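PDB 3TEB: Endonuclease/exonuclease/phosphatase from Leptotrichia buccalis C-1013-b, which probably acts as a metal-dependent nuclease or related phosphoesterase of the DNase I-like endonuclease/exonuclease/phosphatase family. Local coordinates for residues A[112-126]-A[139-152]. Residues are numbered along the deposited sequence; the frame is centred on the assembly and turned at random.
Sequences TFAQSVRTISARRIV and FYSCHMNLPNCETE
Val126 and Ser141 form an antiparallel hydrogen-bonded pair at the open end of a beta hairpin, strands 124-132 and 135-143, in one of the two sheets of the DNase I-like fold. Ser141 N donates to Val126 O at 2.9 Å, the only backbone-to-backbone hydrogen bond between 112-126 and 139-152. Next to this pair, Ile125 lays CD1 against CB of Cys142 and brings CG2 to the ring edge of Tyr140, whose hydroxyl bonds to Glu138. From Ile125 and Cys142 on the two chains diverge, and side chains bridge the loops.

Arg123 carries the tight part of the contact. Its chain bends at chi2 (-69°) and brings NH1 over the centre of the His143 imidazole, 3.2 Å above the ring plane, with the guanidinium tilted 39° to it. The same NH1 bonds to His143 O from above the carbonyl plane. NE donates to Ile120 O in the guanidinium plane, which fixes the rotation of the group, and Asn145 OD1 sits over one guanidinium face. The Asn145 amide turns its other end to the turn 119-122, ND2 giving a bond to Ser121 O on a carbonyl lone pair. His143 lies close to Glu42, a magnesium ligand, so this buried packing borders the metal site.

The Glu152 carboxylate, also buried, accepts from two successive backbone amides. Each oxygen uses its syn lone pair, OE1 taking Phe113 N at 2.9 Å and OE2 taking Ala114 N at 3.2 Å. Thr112 OG1 accepts from Arg123 N at 3.0 Å and donates to Ala114 O, tying residues 112-114 to Arg123. Toward solvent the contact thins out: the Phe113 ring leads away from 139-152, and exposed Thr151 leaves its OG1 4.1 Å from Ser121 OG.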
loop_
_atom_site.group_PDB
_atom_site.type_symbol
_atom_site.label_atom_id
_atom_site.label_comp_id
_atom_site.label_asym_id
_atom_site.label_seq_id
_atom_site.Cartn_x
_atom_site.Cartn_y
_atom_site.Cartn_z
ATOM N N THR A 112 4.286 -4.757 -14.327
ATOM C CA THR A 112 5.247 -4.079 -15.182
ATOM C C THR A 112 5.704 -4.966 -16.338
ATOM O O THR A 112 5.503 -6.182 -16.325
ATOM C CB THR A 112 6.454 -3.626 -14.357
ATOM O OG1 THR A 112 6.974 -4.745 -13.634
ATOM C CG2 THR A 112 6.034 -2.578 -13.364
ATOM N N PHE A 113 6.308 -4.354 -17.348
ATOM C CA PHE A 113 6.929 -5.123 -18.409
ATOM C C PHE A 113 8.137 -5.908 -17.871
ATOM O O PHE A 113 8.283 -7.104 -18.153
ATOM C CB PHE A 113 7.332 -4.226 -19.575
ATOM C CG PHE A 113 8.007 -4.963 -20.695
ATOM C CD1 PHE A 113 7.254 -5.613 -21.668
ATOM C CD2 PHE A 113 9.402 -5.013 -20.772
ATOM C CE1 PHE A 113 7.870 -6.305 -22.702
ATOM C CE2 PHE A 113 10.041 -5.700 -21.809
ATOM C CZ PHE A 113 9.268 -6.346 -22.780
ATOM N N ALA A 114 8.994 -5.234 -17.104
ATOM C CA ALA A 114 10.089 -5.893 -16.397
ATOM C C ALA A 114 9.528 -6.883 -15.389
ATOM O O ALA A 114 8.606 -6.552 -14.642
ATOM C CB ALA A 114 10.931 -4.877 -15.681
ATOM N N GLN A 115 10.081 -8.093 -15.374
ATOM C CA GLN A 115 9.638 -9.136 -14.459
ATOM C C GLN A 115 10.799 -9.937 -13.894
ATOM O O GLN A 115 10.613 -11.054 -13.436
ATOM C CB GLN A 115 8.694 -10.081 -15.180
ATOM C CG GLN A 115 7.470 -9.405 -15.666
ATOM C CD GLN A 115 6.622 -10.270 -16.532
ATOM O OE1 GLN A 115 6.752 -11.482 -16.534
ATOM N NE2 GLN A 115 5.735 -9.652 -17.270
ATOM N N SER A 116 11.998 -9.376 -13.955
ATOM C CA SER A 116 13.189 -10.025 -13.437
ATOM C C SER A 116 13.537 -9.452 -12.068
ATOM O O SER A 116 13.603 -8.226 -11.915
ATOM C CB SER A 116 14.352 -9.793 -14.398
ATOM O OG SER A 116 15.595 -10.022 -13.753
ATOM N N VAL A 117 13.779 -10.318 -11.083
ATOM C CA VAL A 117 14.141 -9.867 -9.733
ATOM C C VAL A 117 15.440 -9.055 -9.739
ATOM O O VAL A 117 15.782 -8.405 -8.755
ATOM C CB VAL A 117 14.276 -11.036 -8.724
ATOM C CG1 VAL A 117 12.954 -11.781 -8.542
ATOM C CG2 VAL A 117 15.395 -11.978 -9.131
ATOM N N ARG A 118 16.149 -9.084 -10.858
ATOM C CA ARG A 118 17.377 -8.326 -11.008
ATOM C C ARG A 118 17.200 -6.909 -11.559
ATOM O O ARG A 118 18.181 -6.272 -11.909
ATOM C CB ARG A 118 18.340 -9.088 -11.901
ATOM C CG ARG A 118 18.999 -10.243 -11.223
ATOM C CD ARG A 118 19.221 -11.408 -12.161
ATOM N NE ARG A 118 19.412 -10.983 -13.550
ATOM C CZ ARG A 118 20.592 -10.719 -14.116
ATOM N NH1 ARG A 118 21.719 -10.830 -13.412
ATOM N NH2 ARG A 118 20.640 -10.351 -15.400
ATOM N N THR A 119 15.966 -6.419 -11.642
ATOM C CA THR A 119 15.690 -5.086 -12.179
ATOM C C THR A 119 14.865 -4.302 -11.189
ATOM O O THR A 119 13.813 -4.762 -10.748
ATOM C CB THR A 119 14.901 -5.174 -13.489
ATOM O OG1 THR A 119 15.624 -5.997 -14.404
ATOM C CG2 THR A 119 14.676 -3.789 -14.121
ATOM N N ILE A 120 15.344 -3.110 -10.856
ATOM C CA ILE A 120 14.700 -2.254 -9.871
ATOM C C ILE A 120 13.259 -1.945 -10.278
ATOM O O ILE A 120 12.389 -1.787 -9.410
ATOM C CB ILE A 120 15.518 -0.936 -9.667
ATOM C CG1 ILE A 120 16.852 -1.241 -8.996
ATOM C CG2 ILE A 120 14.759 0.098 -8.808
ATOM C CD1 ILE A 120 16.688 -1.916 -7.617
ATOM N N SER A 121 13.005 -1.875 -11.588
ATOM C CA SER A 121 11.689 -1.477 -12.066
ATOM C C SER A 121 10.652 -2.604 -12.205
ATOM O O SER A 121 9.508 -2.341 -12.562
ATOM C CB SER A 121 11.800 -0.665 -13.351
ATOM O OG SER A 121 12.424 -1.428 -14.347
ATOM N N ALA A 122 11.032 -3.841 -11.906
ATOM C CA ALA A 122 10.071 -4.941 -11.847
ATOM C C ALA A 122 9.211 -4.812 -10.601
ATOM O O ALA A 122 9.729 -4.796 -9.494
ATOM C CB ALA A 122 10.790 -6.267 -11.845
ATOM N N ARG A 123 7.900 -4.714 -10.764
ATOM C CA ARG A 123 7.025 -4.524 -9.607
ATOM C C ARG A 123 5.889 -5.513 -9.578
ATOM O O ARG A 123 5.082 -5.564 -10.492
ATOM C CB ARG A 123 6.453 -3.111 -9.590
ATOM C CG ARG A 123 7.484 -2.014 -9.669
ATOM C CD ARG A 123 8.290 -1.966 -8.402
ATOM N NE ARG A 123 9.460 -1.110 -8.552
ATOM C CZ ARG A 123 9.539 0.132 -8.087
ATOM N NH1 ARG A 123 8.518 0.669 -7.429
ATOM N NH2 ARG A 123 10.644 0.837 -8.276
ATOM N N ARG A 124 5.827 -6.298 -8.519
ATOM C CA ARG A 124 4.768 -7.275 -8.327
ATOM C C ARG A 124 3.657 -6.622 -7.471
ATOM O O ARG A 124 3.940 -5.820 -6.580
ATOM C CB ARG A 124 5.360 -8.517 -7.653
ATOM C CG ARG A 124 4.517 -9.763 -7.630
ATOM C CD ARG A 124 5.065 -10.906 -8.475
ATOM N NE ARG A 124 6.286 -11.471 -7.930
ATOM C CZ ARG A 124 6.817 -12.643 -8.288
ATOM N NH1 ARG A 124 6.225 -13.400 -9.187
ATOM N NH2 ARG A 124 7.959 -13.059 -7.741
ATOM N N ILE A 125 2.399 -6.947 -7.766
ATOM C CA ILE A 125 1.251 -6.431 -7.021
ATOM C C ILE A 125 0.630 -7.541 -6.179
ATOM O O ILE A 125 0.675 -8.712 -6.545
ATOM C CB ILE A 125 0.197 -5.898 -7.999
ATOM C CG1 ILE A 125 0.814 -4.865 -8.960
ATOM C CG2 ILE A 125 -0.985 -5.331 -7.271
ATOM C CD1 ILE A 125 1.162 -3.485 -8.330
ATOM N N VAL A 126 0.064 -7.190 -5.039
ATOM C CA VAL A 126 -0.673 -8.171 -4.261
ATOM C C VAL A 126 -2.137 -7.779 -4.238
ATOM O O VAL A 126 -2.474 -6.648 -3.858
ATOM C CB VAL A 126 -0.146 -8.293 -2.829
ATOM C CG1 VAL A 126 -1.018 -9.217 -2.010
ATOM C CG2 VAL A 126 1.227 -8.847 -2.868
ATOM N N PHE A 139 -8.816 -5.674 -3.318
ATOM C CA PHE A 139 -7.866 -4.691 -2.783
ATOM C C PHE A 139 -6.492 -4.923 -3.396
ATOM O O PHE A 139 -6.036 -6.055 -3.467
ATOM C CB PHE A 139 -7.793 -4.803 -1.267
ATOM C CG PHE A 139 -9.022 -4.314 -0.569
ATOM C CD1 PHE A 139 -9.184 -2.960 -0.272
ATOM C CD2 PHE A 139 -10.031 -5.202 -0.205
ATOM C CE1 PHE A 139 -10.344 -2.491 0.374
ATOM C CE2 PHE A 139 -11.191 -4.751 0.449
ATOM C CZ PHE A 139 -11.343 -3.387 0.737
ATOM N N TYR A 140 -5.839 -3.869 -3.868
ATOM C CA TYR A 140 -4.552 -4.035 -4.541
ATOM C C TYR A 140 -3.514 -3.156 -3.890
ATOM O O TYR A 140 -3.734 -1.956 -3.753
ATOM C CB TYR A 140 -4.652 -3.653 -6.017
ATOM C CG TYR A 140 -5.502 -4.559 -6.867
ATOM C CD1 TYR A 140 -4.914 -5.452 -7.757
ATOM C CD2 TYR A 140 -6.892 -4.508 -6.806
ATOM C CE1 TYR A 140 -5.691 -6.292 -8.561
ATOM C CE2 TYR A 140 -7.681 -5.335 -7.600
ATOM C CZ TYR A 140 -7.079 -6.227 -8.476
ATOM O OH TYR A 140 -7.857 -7.051 -9.271
ATOM N N SER A 141 -2.388 -3.748 -3.494
ATOM C CA SER A 141 -1.274 -3.000 -2.909
ATOM C C SER A 141 -0.234 -2.715 -3.981
ATOM O O SER A 141 0.335 -3.641 -4.547
ATOM C CB SER A 141 -0.659 -3.791 -1.768
ATOM O OG SER A 141 0.290 -3.006 -1.071
ATOM N N CYS A 142 -0.004 -1.438 -4.273
ATOM C CA CYS A 142 0.801 -1.064 -5.430
ATOM C C CYS A 142 1.944 -0.171 -5.060
ATOM O O CYS A 142 1.800 0.709 -4.210
ATOM C CB CYS A 142 -0.024 -0.299 -6.445
ATOM S SG CYS A 142 -1.709 -0.844 -6.566
ATOM N N HIS A 143 3.074 -0.390 -5.728
ATOM C CA HIS A 143 4.213 0.500 -5.637
ATOM C C HIS A 143 4.832 0.666 -7.019
ATOM O O HIS A 143 5.574 -0.201 -7.487
ATOM C CB HIS A 143 5.230 -0.012 -4.616
ATOM C CG HIS A 143 6.433 0.865 -4.485
ATOM N ND1 HIS A 143 7.694 0.364 -4.276
ATOM C CD2 HIS A 143 6.569 2.210 -4.569
ATOM C CE1 HIS A 143 8.553 1.365 -4.208
ATOM N NE2 HIS A 143 7.895 2.496 -4.384
HETATM N N MSE A 144 4.517 1.795 -7.652
HETATM C CA MSE A 144 4.831 2.037 -9.062
HETATM C C MSE A 144 6.158 2.738 -9.251
HETATM O O MSE A 144 6.717 3.285 -8.308
HETATM C CB MSE A 144 3.736 2.881 -9.724
HETATM C CG MSE A 144 2.314 2.483 -9.359
HETATM SE SE MSE A 144 1.813 0.691 -9.961
HETATM C CE MSE A 144 1.841 1.023 -11.873
ATOM N N ASN A 145 6.640 2.726 -10.489
ATOM C CA ASN A 145 7.834 3.458 -10.877
ATOM C C ASN A 145 7.529 4.941 -11.073
ATOM O O ASN A 145 6.353 5.336 -11.116
ATOM C CB ASN A 145 8.401 2.879 -12.171
ATOM C CG ASN A 145 8.791 1.424 -12.037
ATOM O OD1 ASN A 145 9.704 1.078 -11.287
ATOM N ND2 ASN A 145 8.103 0.560 -12.771
ATOM N N LEU A 146 8.578 5.758 -11.198
ATOM C CA LEU A 146 8.411 7.171 -11.538
ATOM C C LEU A 146 7.675 7.292 -12.871
ATOM O O LEU A 146 7.862 6.462 -13.761
ATOM C CB LEU A 146 9.765 7.880 -11.599
ATOM C CG LEU A 146 10.594 7.954 -10.307
ATOM C CD1 LEU A 146 12.028 8.367 -10.618
ATOM C CD2 LEU A 146 9.974 8.877 -9.247
ATOM N N PRO A 147 6.820 8.316 -13.015
ATOM C CA PRO A 147 6.039 8.468 -14.245
ATOM C C PRO A 147 6.932 8.663 -15.463
ATOM O O PRO A 147 6.613 8.182 -16.547
ATOM C CB PRO A 147 5.229 9.741 -13.993
ATOM C CG PRO A 147 5.253 9.930 -12.516
ATOM C CD PRO A 147 6.577 9.421 -12.076
ATOM N N ASN A 148 8.050 9.351 -15.277
ATOM C CA ASN A 148 8.970 9.613 -16.368
ATOM C C ASN A 148 9.882 8.439 -16.727
ATOM O O ASN A 148 10.664 8.540 -17.679
ATOM C CB ASN A 148 9.808 10.860 -16.067
ATOM C CG ASN A 148 10.669 10.712 -14.815
ATOM O OD1 ASN A 148 10.786 9.630 -14.227
ATOM N ND2 ASN A 148 11.284 11.817 -14.406
ATOM N N CYS A 149 9.779 7.340 -15.970
ATOM C CA CYS A 149 10.606 6.140 -16.175
ATOM C C CYS A 149 10.542 5.688 -17.625
ATOM O O CYS A 149 9.460 5.414 -18.164
ATOM C CB CYS A 149 10.180 5.011 -15.229
ATOM S SG CYS A 149 10.767 3.338 -15.668
ATOM N N GLU A 150 11.710 5.613 -18.255
ATOM C CA GLU A 150 11.765 5.454 -19.705
ATOM C C GLU A 150 11.551 4.044 -20.247
ATOM O O GLU A 150 11.511 3.862 -21.456
ATOM C CB GLU A 150 13.041 6.077 -20.278
ATOM C CG GLU A 150 14.342 5.651 -19.594
ATOM C CD GLU A 150 15.575 6.166 -20.349
ATOM O OE1 GLU A 150 15.727 5.815 -21.548
ATOM O OE2 GLU A 150 16.383 6.924 -19.747
ATOM N N THR A 151 11.404 3.053 -19.372
ATOM C CA THR A 151 11.143 1.685 -19.829
ATOM C C THR A 151 9.797 1.136 -19.364
ATOM O O THR A 151 9.409 0.047 -19.772
ATOM C CB THR A 151 12.261 0.677 -19.442
ATOM O OG1 THR A 151 12.168 0.353 -18.045
ATOM C CG2 THR A 151 13.652 1.203 -19.789
ATOM N N GLU A 152 9.089 1.875 -18.516
ATOM C CA GLU A 152 7.726 1.494 -18.144
ATOM C C GLU A 152 6.701 2.581 -18.461
ATOM O O GLU A 152 6.919 3.757 -18.158
ATOM C CB GLU A 152 7.628 1.142 -16.661
ATOM C CG GLU A 152 8.615 0.097 -16.172
ATOM C CD GLU A 152 8.367 -1.316 -16.699
ATOM O OE1 GLU A 152 7.213 -1.657 -17.071
ATOM O OE2 GLU A 152 9.355 -2.089 -16.715
#